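Local coordinates for ABC-type amino acid transport system, permease component (Caldanaerobacter subterraneus subsp. tengcongensis MB4, PDB 4YMU), which probably serves as the membrane-spanning permease of an ABC-type amino acid importer, and binds arginine within its transmembrane helices, at residues F168-R173 / A194-M199; F27-I32 / A94-S99; E105-G110 / K143-A148; M1-L6 / Y185-I190. One frame throughout, in Å; residues are numbered along the deposited sequence.

Contact 1 of 4, residues F168-R173 / A194-M199; sequences FADLTR and AIYFVM
Leu171 lays its CD2 methyl over one face of the Tyr196 ring, 3.7 Å from the ring centroid and 17° off the normal, which meets the criteria for a CH-pi contact. The same CD2 reaches Ile195 CG2 at 3.7 Å, so one methyl touches two successive helix residues. With CG anti to the backbone N (chi1 173°), Leu171 is extended toward the helix. At the edge of the ring, near its plane, Thr172 OG1 and Tyr196 OH are hydrogen-bonded at 3.0 Å; either hydroxyl could donate. Behind this first shell, Asp170 shapes the loop: its OD2 accepts from Thr172 N in an Asx turn, and its OD1 from Arg173 N at 2.7 Å, 34° out of the carboxylate plane. These bonds probably help to hold Leu171 and Thr172 facing Tyr196. The contact thus ties the loop preceding helix 174-182 to helix 186-214, while Thr22 of helix 12-44 bonds Leu171 N and Pro66 of the second subunit packs on Tyr196.

Contact 2 of 4, residues F27-I32 / A94-S99; sequences FLAVTI and ALAINS. With ARG (arginine), chain I.
Ile32 holds CG2 anti to its backbone N and CG1 beside it (chi1 -74°), which brings CG2 to 3.5 Å from Ala96 CB. Leu95 CB meets Ala29 CB at 3.5 Å. Ala29 and Ala96, whose CA atoms lie only 4.2 Å apart, form the point of closest backbone approach. There the small side chains let Ala29 O come within 3.5 Å of Ala96 CA in a CA-H...O contact. The helix axes accordingly approach to 7.5 Å at a crossing angle of -39°, a close helix pair built on alanines. On helix 87-112, Asn98 has CG anti to its backbone N (chi1 -176°), which carries OD1 to the bound arginine, where it accepts from both NE (2.8 Å) and NH1 (3.0 Å), a two-pronged grip on one oxygen. Ser99 lies beside Val30, and its OG is hydrogen-bonded to Glu152, another pocket residue. Helix 129-160 covers the pair through Met156, which touches Val30, Leu95 and Ser99, while Leu67 of helix 67-75 packs on Leu95 and Asn98.

Contact 3 of 4, residues E105-G110 / K143-A148; sequences EIIRAG and KNILPA
Asn144 ND2 donates to Gly110 O at 2.8 Å, with an N-H...O angle of 171°. The donor lies in the carbonyl plane on a lone pair of Gly110 O, and the acceptor lies in the Asn144 amide plane, so both flat groups favour the bond. Having CG anti to its own carbonyl carbon (chi1 -70°) carries Asn144 ND2 across to that oxygen. The other amide atom, OD1, has a weak hydrogen bond to Arg215. A leucine in place of Asn144 would probably leave Gly110 O without this donor and Arg215 without its weak partner.

Gly110 also permits the close approach: its CA lies 4.0 Å from Ile145 CG1, and a CB there would collide with that atom. The two helices run roughly antiparallel, at 146°, joining helix 87-112 to helix 129-160 within the permease family fold; the second is kinked near Pro147. Beyond the glycine, Ile145 sends its two branches to different partners. Its CG2 touches Ile106 CG2 at 4.0 Å, whereas CD1 reaches Ile107 CG2 at 4.2 Å. Ile106 extends farther along helix 129-160, placing CG2 by Ala148 CB and CD1 3.5 Å from Ala148 O. Elsewhere on helix 87-112, Arg108 grips Glu105 side-on, and Lys44 of helix 12-44 forms a second salt bridge with that glutamate.

Contact 4 of 4, residues M1-L6 / Y185-I190; sequences MTVDFL and YFEPYI
The N-terminal arm of the permease docks here on the first turn of helix 186-214, with Glu187 as its principal partner. Asp4 N donates to Glu187 OE2 at 2.7 Å, with an N-H...O angle of 161°, and meets that oxygen nearly along its C-O axis. Val3 CA lies 3.1 Å from the same OE2, so the carboxylate end fits against the extended backbone of Val3 and Asp4. A bend at chi2 (-88°) turns the Glu187 chain so that its carboxylate reaches the arm while its CB remains by Phe5. That CB sits over one face of the Phe5 ring, 3.8 Å from the centroid, in a CH-pi contact. Phe5 also brings CZ to 3.9 Å from Ile190 CG2 and 4.1 Å from Phe186 CE2. Ile190 CB is at the edge of the Phe5 ring, in its plane.

An alanine at Glu187 would keep the CB against the ring face but would probably leave Asp4 N without this acceptor and the arm less firmly fixed. Asp4 itself turns its OD1 to Ser7 N, capping the start of helix 6-9. Met8 of that short helix packs on Glu187, and helix 174-182 flanks Pro188 and Tyr189. From the second subunit, Gln80 accepts from the N atoms of Tyr185 and Phe186, and Phe81 meets Phe186 edge-to-face, placing this helix start at the subunit boundary.

How the contacts relate
Contacts 1 and 2 are buried, whereas contacts 3 and 4 lie at the surface. Helix 186-214 serves both contact 1 and contact 4, which touch through Thr172 and Tyr189 and each meet the second subunit; helix 87-112 likewise serves contacts 2 and 3, whose centres are about 16 Å apart. The chemistry follows the place: contact 2, nearest the chain centre, joins its helices through close apolar contacts centred on two alanines beside the arginine pocket, while contact 1 adds a hydroxyl pair to its apolar core. Contacts 3 and 4 each use one side-chain-to-backbone bond, but contact 3 joins two helices and contact 4 joins an irregular arm to a helix start.

Contact 1 of 4, residues F168-R173 / A194-M199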
loop_
_atom_site.group_PDB
_atom_site.type_symbol
_atom_site.label_atom_id
_atom_site.label_comp_id
_atom_site.label_asym_id
_atom_site.label_seq_id
_atom_site.Cartn_x
_atom_site.Cartn_y
_atom_site.Cartn_z
ATOM N N PHE C 168 -39.233 -5.434 14.492
ATOM C CA PHE C 168 -39.313 -4.082 13.941
ATOM C C PHE C 168 -39.673 -4.208 12.465
ATOM O O PHE C 168 -39.214 -5.136 11.788
ATOM C CB PHE C 168 -38.001 -3.327 14.131
ATOM C CG PHE C 168 -38.037 -1.915 13.612
ATOM C CD1 PHE C 168 -38.738 -0.929 14.299
ATOM C CD2 PHE C 168 -37.381 -1.574 12.431
ATOM C CE1 PHE C 168 -38.782 0.374 13.822
ATOM C CE2 PHE C 168 -37.422 -0.275 11.945
ATOM C CZ PHE C 168 -38.121 0.701 12.641
ATOM N N ALA C 169 -40.531 -3.312 11.980
ATOM C CA ALA C 169 -41.084 -3.442 10.627
ATOM C C ALA C 169 -40.172 -2.910 9.507
ATOM O O ALA C 169 -40.575 -2.045 8.718
ATOM C CB ALA C 169 -42.441 -2.787 10.549
ATOM N N ASP C 170 -38.960 -3.449 9.418
ATOM C CA ASP C 170 -38.025 -3.032 8.386
ATOM C C ASP C 170 -38.420 -3.683 7.070
ATOM O O ASP C 170 -39.511 -4.232 6.940
ATOM C CB ASP C 170 -36.602 -3.453 8.749
ATOM C CG ASP C 170 -36.378 -4.949 8.568
ATOM O OD1 ASP C 170 -37.316 -5.735 8.846
ATOM O OD2 ASP C 170 -35.288 -5.343 8.098
ATOM N N LEU C 171 -37.525 -3.635 6.095
ATOM C CA LEU C 171 -37.792 -4.214 4.797
ATOM C C LEU C 171 -37.844 -5.752 4.870
ATOM O O LEU C 171 -38.555 -6.399 4.093
ATOM C CB LEU C 171 -36.725 -3.744 3.806
ATOM C CG LEU C 171 -36.705 -4.364 2.414
ATOM C CD1 LEU C 171 -37.922 -3.928 1.620
ATOM C CD2 LEU C 171 -35.413 -3.984 1.691
ATOM N N THR C 172 -37.093 -6.338 5.799
ATOM C CA THR C 172 -37.013 -7.794 5.884
ATOM C C THR C 172 -38.266 -8.376 6.561
ATOM O O THR C 172 -38.784 -9.435 6.164
ATOM C CB THR C 172 -35.729 -8.228 6.630
ATOM O OG1 THR C 172 -34.590 -7.934 5.814
ATOM C CG2 THR C 172 -35.735 -9.712 6.903
ATOM N N ARG C 173 -38.769 -7.647 7.555
ATOM C CA ARG C 173 -39.945 -8.062 8.315
ATOM C C ARG C 173 -41.162 -8.242 7.412
ATOM O O ARG C 173 -42.011 -9.089 7.682
ATOM C CB ARG C 173 -40.240 -7.053 9.421
ATOM C CG ARG C 173 -41.339 -7.460 10.385
ATOM C CD ARG C 173 -41.198 -8.904 10.862
ATOM N NE ARG C 173 -41.630 -9.041 12.253
ATOM C CZ ARG C 173 -42.894 -8.969 12.671
ATOM N NH1 ARG C 173 -43.885 -8.758 11.810
ATOM N NH2 ARG C 173 -43.172 -9.101 13.963
ATOM N N ALA C 194 -33.703 -8.361 -3.779
ATOM C CA ALA C 194 -33.560 -7.453 -4.912
ATOM C C ALA C 194 -33.531 -5.983 -4.479
ATOM O O ALA C 194 -32.678 -5.220 -4.938
ATOM C CB ALA C 194 -34.658 -7.687 -5.932
ATOM N N ILE C 195 -34.442 -5.578 -3.600
ATOM C CA ILE C 195 -34.421 -4.193 -3.134
ATOM C C ILE C 195 -33.101 -3.874 -2.409
ATOM O O ILE C 195 -32.518 -2.801 -2.608
ATOM C CB ILE C 195 -35.612 -3.853 -2.206
ATOM C CG1 ILE C 195 -36.943 -4.020 -2.935
ATOM C CG2 ILE C 195 -35.528 -2.428 -1.713
ATOM C CD1 ILE C 195 -38.139 -3.545 -2.114
ATOM N N TYR C 196 -32.634 -4.805 -1.576
ATOM C CA TYR C 196 -31.372 -4.622 -0.855
ATOM C C TYR C 196 -30.228 -4.463 -1.844
ATOM O O TYR C 196 -29.368 -3.613 -1.668
ATOM C CB TYR C 196 -31.077 -5.799 0.091
ATOM C CG TYR C 196 -31.690 -5.664 1.476
ATOM C CD1 TYR C 196 -31.244 -4.690 2.358
ATOM C CD2 TYR C 196 -32.715 -6.516 1.898
ATOM C CE1 TYR C 196 -31.800 -4.560 3.625
ATOM C CE2 TYR C 196 -33.286 -6.396 3.171
ATOM C CZ TYR C 196 -32.830 -5.413 4.030
ATOM O OH TYR C 196 -33.389 -5.284 5.292
ATOM N N PHE C 197 -30.249 -5.274 -2.891
ATOM C CA PHE C 197 -29.217 -5.270 -3.904
ATOM C C PHE C 197 -29.177 -3.934 -4.624
ATOM O O PHE C 197 -28.115 -3.315 -4.749
ATOM C CB PHE C 197 -29.449 -6.381 -4.910
ATOM C CG PHE C 197 -28.357 -6.491 -5.929
ATOM C CD1 PHE C 197 -27.119 -7.014 -5.582
ATOM C CD2 PHE C 197 -28.551 -6.042 -7.227
ATOM C CE1 PHE C 197 -26.103 -7.113 -6.519
ATOM C CE2 PHE C 197 -27.536 -6.137 -8.167
ATOM C CZ PHE C 197 -26.312 -6.673 -7.812
ATOM N N VAL C 198 -30.335 -3.500 -5.110
ATOM C CA VAL C 198 -30.425 -2.231 -5.817
ATOM C C VAL C 198 -29.985 -1.060 -4.929
ATOM O O VAL C 198 -29.313 -0.134 -5.394
ATOM C CB VAL C 198 -31.822 -2.026 -6.443
ATOM C CG1 VAL C 198 -32.150 -0.558 -6.588
ATOM C CG2 VAL C 198 -31.887 -2.748 -7.790
ATOM N N MET C 199 -30.332 -1.118 -3.648
ATOM C CA MET C 199 -29.876 -0.098 -2.706
ATOM C C MET C 199 -28.348 -0.096 -2.590
ATOM O O MET C 199 -27.700 0.965 -2.603
ATOM C CB MET C 199 -30.486 -0.330 -1.330
ATOM C CG MET C 199 -31.331 0.815 -0.831
ATOM S SD MET C 199 -31.818 0.489 0.868
ATOM C CE MET C 199 -32.194 -1.267 0.748
#

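Contact 2 of 4, residues F27-I32 / A94-S99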
loop_
_atom_site.group_PDB
_atom_site.type_symbol
_atom_site.label_atom_id
_atom_site.label_comp_id
_atom_site.label_asym_id
_atom_site.label_seq_id
_atom_site.Cartn_x
_atom_site.Cartn_y
_atom_site.Cartn_z
ATOM N N PHE C 27 -29.724 5.266 8.776
ATOM C CA PHE C 27 -29.323 6.660 8.855
ATOM C C PHE C 27 -29.121 7.124 10.290
ATOM O O PHE C 27 -28.050 7.597 10.656
ATOM C CB PHE C 27 -30.405 7.527 8.232
ATOM C CG PHE C 27 -29.903 8.453 7.179
ATOM C CD1 PHE C 27 -29.413 9.707 7.516
ATOM C CD2 PHE C 27 -29.921 8.073 5.841
ATOM C CE1 PHE C 27 -28.949 10.569 6.536
ATOM C CE2 PHE C 27 -29.458 8.924 4.853
ATOM C CZ PHE C 27 -28.973 10.178 5.200
ATOM N N LEU C 28 -30.162 7.003 11.098
ATOM C CA LEU C 28 -30.115 7.469 12.481
ATOM C C LEU C 28 -29.025 6.764 13.293
ATOM O O LEU C 28 -28.331 7.397 14.090
ATOM C CB LEU C 28 -31.486 7.296 13.146
ATOM C CG LEU C 28 -31.629 7.740 14.604
ATOM C CD1 LEU C 28 -31.232 9.205 14.777
ATOM C CD2 LEU C 28 -33.064 7.512 15.093
ATOM N N ALA C 29 -28.874 5.459 13.083
ATOM C CA ALA C 29 -27.901 4.686 13.843
ATOM C C ALA C 29 -26.496 5.120 13.462
ATOM O O ALA C 29 -25.696 5.525 14.318
ATOM C CB ALA C 29 -28.084 3.202 13.592
ATOM N N VAL C 30 -26.223 5.067 12.162
ATOM C CA VAL C 30 -24.928 5.450 11.628
ATOM C C VAL C 30 -24.577 6.883 12.029
ATOM O O VAL C 30 -23.448 7.142 12.447
ATOM C CB VAL C 30 -24.867 5.268 10.106
ATOM C CG1 VAL C 30 -23.602 5.894 9.554
ATOM C CG2 VAL C 30 -24.918 3.781 9.758
ATOM N N THR C 31 -25.533 7.803 11.896
ATOM C CA THR C 31 -25.329 9.185 12.329
ATOM C C THR C 31 -24.883 9.260 13.784
ATOM O O THR C 31 -23.907 9.932 14.111
ATOM C CB THR C 31 -26.594 10.033 12.169
ATOM O OG1 THR C 31 -26.799 10.331 10.787
ATOM C CG2 THR C 31 -26.450 11.340 12.921
ATOM N N ILE C 32 -25.598 8.546 14.646
ATOM C CA ILE C 32 -25.291 8.518 16.068
ATOM C C ILE C 32 -23.994 7.759 16.301
ATOM O O ILE C 32 -23.176 8.156 17.130
ATOM C CB ILE C 32 -26.456 7.875 16.878
ATOM C CG1 ILE C 32 -27.638 8.852 16.979
ATOM C CG2 ILE C 32 -26.003 7.497 18.272
ATOM C CD1 ILE C 32 -28.895 8.237 17.529
ATOM N N ALA C 94 -28.544 -0.367 19.404
ATOM C CA ALA C 94 -27.621 -1.458 19.181
ATOM C C ALA C 94 -26.729 -1.147 17.977
ATOM O O ALA C 94 -25.500 -1.229 18.061
ATOM C CB ALA C 94 -28.380 -2.754 18.986
ATOM N N LEU C 95 -27.368 -0.784 16.867
ATOM C CA LEU C 95 -26.681 -0.442 15.635
ATOM C C LEU C 95 -25.741 0.756 15.824
ATOM O O LEU C 95 -24.607 0.726 15.363
ATOM C CB LEU C 95 -27.693 -0.132 14.537
ATOM C CG LEU C 95 -28.515 -1.294 14.009
ATOM C CD1 LEU C 95 -29.314 -0.841 12.811
ATOM C CD2 LEU C 95 -27.608 -2.440 13.629
ATOM N N ALA C 96 -26.210 1.799 16.503
ATOM C CA ALA C 96 -25.377 2.967 16.757
ATOM C C ALA C 96 -24.156 2.619 17.601
ATOM O O ALA C 96 -23.087 3.192 17.411
ATOM C CB ALA C 96 -26.170 4.090 17.399
ATOM N N ILE C 97 -24.315 1.708 18.554
ATOM C CA ILE C 97 -23.178 1.314 19.389
ATOM C C ILE C 97 -22.159 0.513 18.564
ATOM O O ILE C 97 -20.946 0.839 18.534
ATOM C CB ILE C 97 -23.646 0.542 20.646
ATOM C CG1 ILE C 97 -24.119 1.517 21.735
ATOM C CG2 ILE C 97 -22.559 -0.348 21.192
ATOM C CD1 ILE C 97 -25.081 0.868 22.754
ATOM N N ASN C 98 -22.656 -0.517 17.882
ATOM C CA ASN C 98 -21.817 -1.345 17.016
ATOM C C ASN C 98 -21.008 -0.462 16.037
ATOM O O ASN C 98 -19.753 -0.503 15.972
ATOM C CB ASN C 98 -22.723 -2.337 16.277
ATOM C CG ASN C 98 -21.954 -3.326 15.420
ATOM O OD1 ASN C 98 -21.916 -3.197 14.196
ATOM N ND2 ASN C 98 -21.342 -4.322 16.052
ATOM N N SER C 99 -21.751 0.387 15.335
ATOM C CA SER C 99 -21.187 1.326 14.400
ATOM C C SER C 99 -20.210 2.250 15.098
ATOM O O SER C 99 -19.237 2.657 14.496
ATOM C CB SER C 99 -22.271 2.151 13.711
ATOM O OG SER C 99 -21.691 3.010 12.738
HETATM N N ARG I . -22.338 -8.929 11.170
HETATM C CA ARG I . -21.015 -8.833 11.788
HETATM C C ARG I . -21.090 -8.841 13.305
HETATM O O ARG I . -20.057 -8.928 13.982
HETATM C CB ARG I . -20.294 -7.561 11.352
HETATM C CG ARG I . -20.867 -6.284 11.908
HETATM C CD ARG I . -20.210 -5.094 11.227
HETATM N NE ARG I . -20.556 -3.828 11.859
HETATM C CZ ARG I . -20.283 -2.638 11.340
HETATM N NH1 ARG I . -20.637 -1.535 11.989
HETATM N NH2 ARG I . -19.664 -2.550 10.168
HETATM O OXT ARG I . -22.177 -8.733 13.873
#

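Contact 3 of 4, residues E105-G110 / K143-A148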
loop_
_atom_site.group_PDB
_atom_site.type_symbol
_atom_site.label_atom_id
_atom_site.label_comp_id
_atom_site.label_asym_id
_atom_site.label_seq_id
_atom_site.Cartn_x
_atom_site.Cartn_y
_atom_site.Cartn_z
ATOM N N GLU C 105 -12.522 2.926 14.976
ATOM C CA GLU C 105 -11.373 2.354 14.270
ATOM C C GLU C 105 -11.096 3.051 12.949
ATOM O O GLU C 105 -9.938 3.331 12.612
ATOM C CB GLU C 105 -11.536 0.860 14.021
ATOM C CG GLU C 105 -10.630 0.047 14.890
ATOM C CD GLU C 105 -9.243 0.643 14.958
ATOM O OE1 GLU C 105 -8.470 0.500 13.969
ATOM O OE2 GLU C 105 -8.947 1.282 16.002
ATOM N N ILE C 106 -12.163 3.348 12.215
ATOM C CA ILE C 106 -12.025 4.029 10.943
ATOM C C ILE C 106 -11.270 5.354 11.104
ATOM O O ILE C 106 -10.366 5.671 10.321
ATOM C CB ILE C 106 -13.389 4.259 10.279
ATOM C CG1 ILE C 106 -13.759 3.059 9.417
ATOM C CG2 ILE C 106 -13.381 5.506 9.410
ATOM C CD1 ILE C 106 -15.230 3.030 9.054
ATOM N N ILE C 107 -11.619 6.110 12.135
ATOM C CA ILE C 107 -10.945 7.374 12.383
ATOM C C ILE C 107 -9.466 7.165 12.689
ATOM O O ILE C 107 -8.593 7.822 12.074
ATOM C CB ILE C 107 -11.607 8.156 13.518
ATOM C CG1 ILE C 107 -13.038 8.552 13.118
ATOM C CG2 ILE C 107 -10.743 9.362 13.905
ATOM C CD1 ILE C 107 -13.787 9.300 14.206
ATOM N N ARG C 108 -9.181 6.255 13.626
ATOM C CA ARG C 108 -7.782 5.989 13.975
ATOM C C ARG C 108 -6.935 5.626 12.754
ATOM O O ARG C 108 -5.773 6.030 12.643
ATOM C CB ARG C 108 -7.665 4.889 15.027
ATOM C CG ARG C 108 -6.294 4.812 15.660
ATOM C CD ARG C 108 -5.999 3.408 16.134
ATOM N NE ARG C 108 -6.282 2.428 15.088
ATOM C CZ ARG C 108 -5.574 2.271 13.975
ATOM N NH1 ARG C 108 -4.512 3.031 13.737
ATOM N NH2 ARG C 108 -5.934 1.350 13.088
ATOM N N ALA C 109 -7.539 4.890 11.828
ATOM C CA ALA C 109 -6.801 4.405 10.676
ATOM C C ALA C 109 -6.693 5.472 9.591
ATOM O O ALA C 109 -5.748 5.466 8.806
ATOM C CB ALA C 109 -7.450 3.167 10.123
ATOM N N GLY C 110 -7.651 6.392 9.555
ATOM C CA GLY C 110 -7.627 7.449 8.565
ATOM C C GLY C 110 -6.541 8.434 8.944
ATOM O O GLY C 110 -5.940 9.085 8.086
ATOM N N LYS C 143 -10.152 13.369 4.671
ATOM C CA LYS C 143 -10.344 12.845 3.324
ATOM C C LYS C 143 -10.077 11.351 3.288
ATOM O O LYS C 143 -10.546 10.657 2.390
ATOM C CB LYS C 143 -9.477 13.574 2.293
ATOM C CG LYS C 143 -9.762 15.071 2.209
ATOM C CD LYS C 143 -8.771 15.773 1.290
ATOM C CE LYS C 143 -8.690 17.277 1.562
ATOM N NZ LYS C 143 -7.649 17.939 0.702
ATOM N N ASN C 144 -9.317 10.842 4.254
ATOM C CA ASN C 144 -9.200 9.387 4.337
ATOM C C ASN C 144 -10.465 8.762 4.919
ATOM O O ASN C 144 -10.847 7.648 4.556
ATOM C CB ASN C 144 -8.001 8.959 5.183
ATOM C CG ASN C 144 -6.679 9.256 4.518
ATOM O OD1 ASN C 144 -6.574 9.284 3.287
ATOM N ND2 ASN C 144 -5.644 9.442 5.333
ATOM N N ILE C 145 -11.119 9.512 5.802
ATOM C CA ILE C 145 -12.178 8.997 6.649
ATOM C C ILE C 145 -13.537 8.992 5.961
ATOM O O ILE C 145 -14.253 7.982 6.004
ATOM C CB ILE C 145 -12.265 9.816 7.946
ATOM C CG1 ILE C 145 -11.012 9.595 8.795
ATOM C CG2 ILE C 145 -13.496 9.428 8.738
ATOM C CD1 ILE C 145 -10.826 10.626 9.895
ATOM N N LEU C 146 -13.886 10.115 5.334
ATOM C CA LEU C 146 -15.177 10.256 4.647
ATOM C C LEU C 146 -15.561 9.091 3.715
ATOM O O LEU C 146 -16.703 8.638 3.738
ATOM C CB LEU C 146 -15.274 11.593 3.899
ATOM C CG LEU C 146 -15.274 12.860 4.761
ATOM C CD1 LEU C 146 -15.459 14.101 3.899
ATOM C CD2 LEU C 146 -16.324 12.798 5.857
ATOM N N PRO C 147 -14.623 8.600 2.889
ATOM C CA PRO C 147 -15.057 7.493 2.033
ATOM C C PRO C 147 -15.313 6.207 2.817
ATOM O O PRO C 147 -16.097 5.373 2.369
ATOM C CB PRO C 147 -13.856 7.280 1.100
ATOM C CG PRO C 147 -13.103 8.543 1.141
ATOM C CD PRO C 147 -13.269 9.056 2.536
ATOM N N ALA C 148 -14.666 6.046 3.967
ATOM C CA ALA C 148 -14.792 4.798 4.705
ATOM C C ALA C 148 -16.033 4.850 5.595
ATOM O O ALA C 148 -16.589 3.814 5.968
ATOM C CB ALA C 148 -13.529 4.508 5.516
#

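Contact 4 of 4, residues M1-L6 / Y185-I190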
loop_
_atom_site.group_PDB
_atom_site.type_symbol
_atom_site.label_atom_id
_atom_site.label_comp_id
_atom_site.label_asym_id
_atom_site.label_seq_id
_atom_site.Cartn_x
_atom_site.Cartn_y
_atom_site.Cartn_z
ATOM N N MET C 1 -47.115 -23.399 -3.427
ATOM C CA MET C 1 -47.783 -23.851 -4.642
ATOM C C MET C 1 -46.808 -23.802 -5.814
ATOM O O MET C 1 -45.919 -24.647 -5.932
ATOM C CB MET C 1 -49.010 -22.979 -4.937
ATOM C CG MET C 1 -50.035 -23.631 -5.865
ATOM S SD MET C 1 -51.204 -22.435 -6.553
ATOM C CE MET C 1 -51.611 -21.448 -5.109
ATOM N N THR C 2 -47.012 -22.819 -6.690
ATOM C CA THR C 2 -46.045 -22.435 -7.713
ATOM C C THR C 2 -45.855 -20.928 -7.618
ATOM O O THR C 2 -46.706 -20.236 -7.059
ATOM C CB THR C 2 -46.573 -22.753 -9.104
ATOM O OG1 THR C 2 -47.982 -22.489 -9.145
ATOM C CG2 THR C 2 -46.327 -24.213 -9.439
ATOM N N VAL C 3 -44.767 -20.411 -8.184
ATOM C CA VAL C 3 -44.400 -19.002 -7.973
ATOM C C VAL C 3 -45.390 -18.023 -8.621
ATOM O O VAL C 3 -45.873 -18.259 -9.725
ATOM C CB VAL C 3 -42.905 -18.698 -8.370
ATOM C CG1 VAL C 3 -42.234 -19.925 -8.960
ATOM C CG2 VAL C 3 -42.798 -17.501 -9.312
ATOM N N ASP C 4 -45.704 -16.942 -7.913
ATOM C CA ASP C 4 -46.655 -15.948 -8.399
ATOM C C ASP C 4 -46.186 -14.576 -7.950
ATOM O O ASP C 4 -46.520 -14.131 -6.850
ATOM C CB ASP C 4 -48.055 -16.241 -7.833
ATOM C CG ASP C 4 -49.142 -15.297 -8.373
ATOM O OD1 ASP C 4 -48.893 -14.083 -8.557
ATOM O OD2 ASP C 4 -50.273 -15.780 -8.604
ATOM N N PHE C 5 -45.429 -13.888 -8.795
ATOM C CA PHE C 5 -44.924 -12.574 -8.415
ATOM C C PHE C 5 -45.986 -11.484 -8.589
ATOM O O PHE C 5 -45.923 -10.426 -7.959
ATOM C CB PHE C 5 -43.621 -12.238 -9.157
ATOM C CG PHE C 5 -42.395 -12.848 -8.526
ATOM C CD1 PHE C 5 -41.801 -12.255 -7.422
ATOM C CD2 PHE C 5 -41.850 -14.024 -9.019
ATOM C CE1 PHE C 5 -40.672 -12.822 -6.835
ATOM C CE2 PHE C 5 -40.725 -14.597 -8.431
ATOM C CZ PHE C 5 -40.138 -14.000 -7.341
ATOM N N LEU C 6 -46.984 -11.752 -9.422
ATOM C CA LEU C 6 -48.013 -10.748 -9.669
ATOM C C LEU C 6 -48.843 -10.526 -8.411
ATOM O O LEU C 6 -49.237 -9.397 -8.103
ATOM C CB LEU C 6 -48.915 -11.166 -10.831
ATOM C CG LEU C 6 -48.271 -11.331 -12.211
ATOM C CD1 LEU C 6 -47.564 -12.688 -12.358
ATOM C CD2 LEU C 6 -49.305 -11.118 -13.306
ATOM N N TYR C 185 -43.575 -17.194 1.136
ATOM C CA TYR C 185 -42.347 -16.624 1.685
ATOM C C TYR C 185 -41.357 -16.300 0.572
ATOM O O TYR C 185 -40.774 -15.224 0.563
ATOM C CB TYR C 185 -41.687 -17.608 2.653
ATOM C CG TYR C 185 -42.054 -17.414 4.101
ATOM C CD1 TYR C 185 -41.846 -16.198 4.722
ATOM C CD2 TYR C 185 -42.596 -18.460 4.857
ATOM C CE1 TYR C 185 -42.170 -16.011 6.059
ATOM C CE2 TYR C 185 -42.921 -18.287 6.189
ATOM C CZ TYR C 185 -42.707 -17.060 6.788
ATOM O OH TYR C 185 -43.025 -16.856 8.114
ATOM N N PHE C 186 -41.180 -17.254 -0.342
ATOM C CA PHE C 186 -40.247 -17.159 -1.459
ATOM C C PHE C 186 -40.266 -15.826 -2.190
ATOM O O PHE C 186 -39.296 -15.064 -2.139
ATOM C CB PHE C 186 -40.537 -18.277 -2.458
ATOM C CG PHE C 186 -39.595 -18.312 -3.623
ATOM C CD1 PHE C 186 -38.432 -19.069 -3.565
ATOM C CD2 PHE C 186 -39.867 -17.594 -4.783
ATOM C CE1 PHE C 186 -37.555 -19.113 -4.643
ATOM C CE2 PHE C 186 -38.992 -17.632 -5.866
ATOM C CZ PHE C 186 -37.838 -18.394 -5.793
ATOM N N GLU C 187 -41.366 -15.553 -2.880
ATOM C CA GLU C 187 -41.451 -14.366 -3.725
ATOM C C GLU C 187 -41.178 -13.027 -3.001
ATOM O O GLU C 187 -40.397 -12.208 -3.496
ATOM C CB GLU C 187 -42.758 -14.353 -4.549
ATOM C CG GLU C 187 -43.886 -15.218 -3.986
ATOM C CD GLU C 187 -43.862 -16.668 -4.471
ATOM O OE1 GLU C 187 -43.629 -17.580 -3.648
ATOM O OE2 GLU C 187 -44.116 -16.909 -5.669
ATOM N N PRO C 188 -41.775 -12.807 -1.815
ATOM C CA PRO C 188 -41.426 -11.544 -1.136
ATOM C C PRO C 188 -39.955 -11.469 -0.666
ATOM O O PRO C 188 -39.403 -10.378 -0.553
ATOM C CB PRO C 188 -42.387 -11.510 0.067
ATOM C CG PRO C 188 -42.759 -12.922 0.284
ATOM C CD PRO C 188 -42.797 -13.559 -1.073
ATOM N N TYR C 189 -39.337 -12.613 -0.388
ATOM C CA TYR C 189 -37.940 -12.630 -0.003
ATOM C C TYR C 189 -37.073 -12.279 -1.206
ATOM O O TYR C 189 -36.175 -11.456 -1.088
ATOM C CB TYR C 189 -37.535 -13.979 0.600
ATOM C CG TYR C 189 -37.773 -14.037 2.086
ATOM C CD1 TYR C 189 -37.372 -12.992 2.909
ATOM C CD2 TYR C 189 -38.457 -15.111 2.667
ATOM C CE1 TYR C 189 -37.598 -13.037 4.276
ATOM C CE2 TYR C 189 -38.705 -15.159 4.031
ATOM C CZ TYR C 189 -38.282 -14.121 4.832
ATOM O OH TYR C 189 -38.527 -14.156 6.193
ATOM N N ILE C 190 -37.337 -12.908 -2.352
ATOM C CA ILE C 190 -36.657 -12.537 -3.584
ATOM C C ILE C 190 -36.784 -11.035 -3.827
ATOM O O ILE C 190 -35.786 -10.347 -4.057
ATOM C CB ILE C 190 -37.217 -13.277 -4.787
ATOM C CG1 ILE C 190 -36.854 -14.762 -4.709
ATOM C CG2 ILE C 190 -36.715 -12.651 -6.057
ATOM C CD1 ILE C 190 -35.382 -15.056 -4.858
#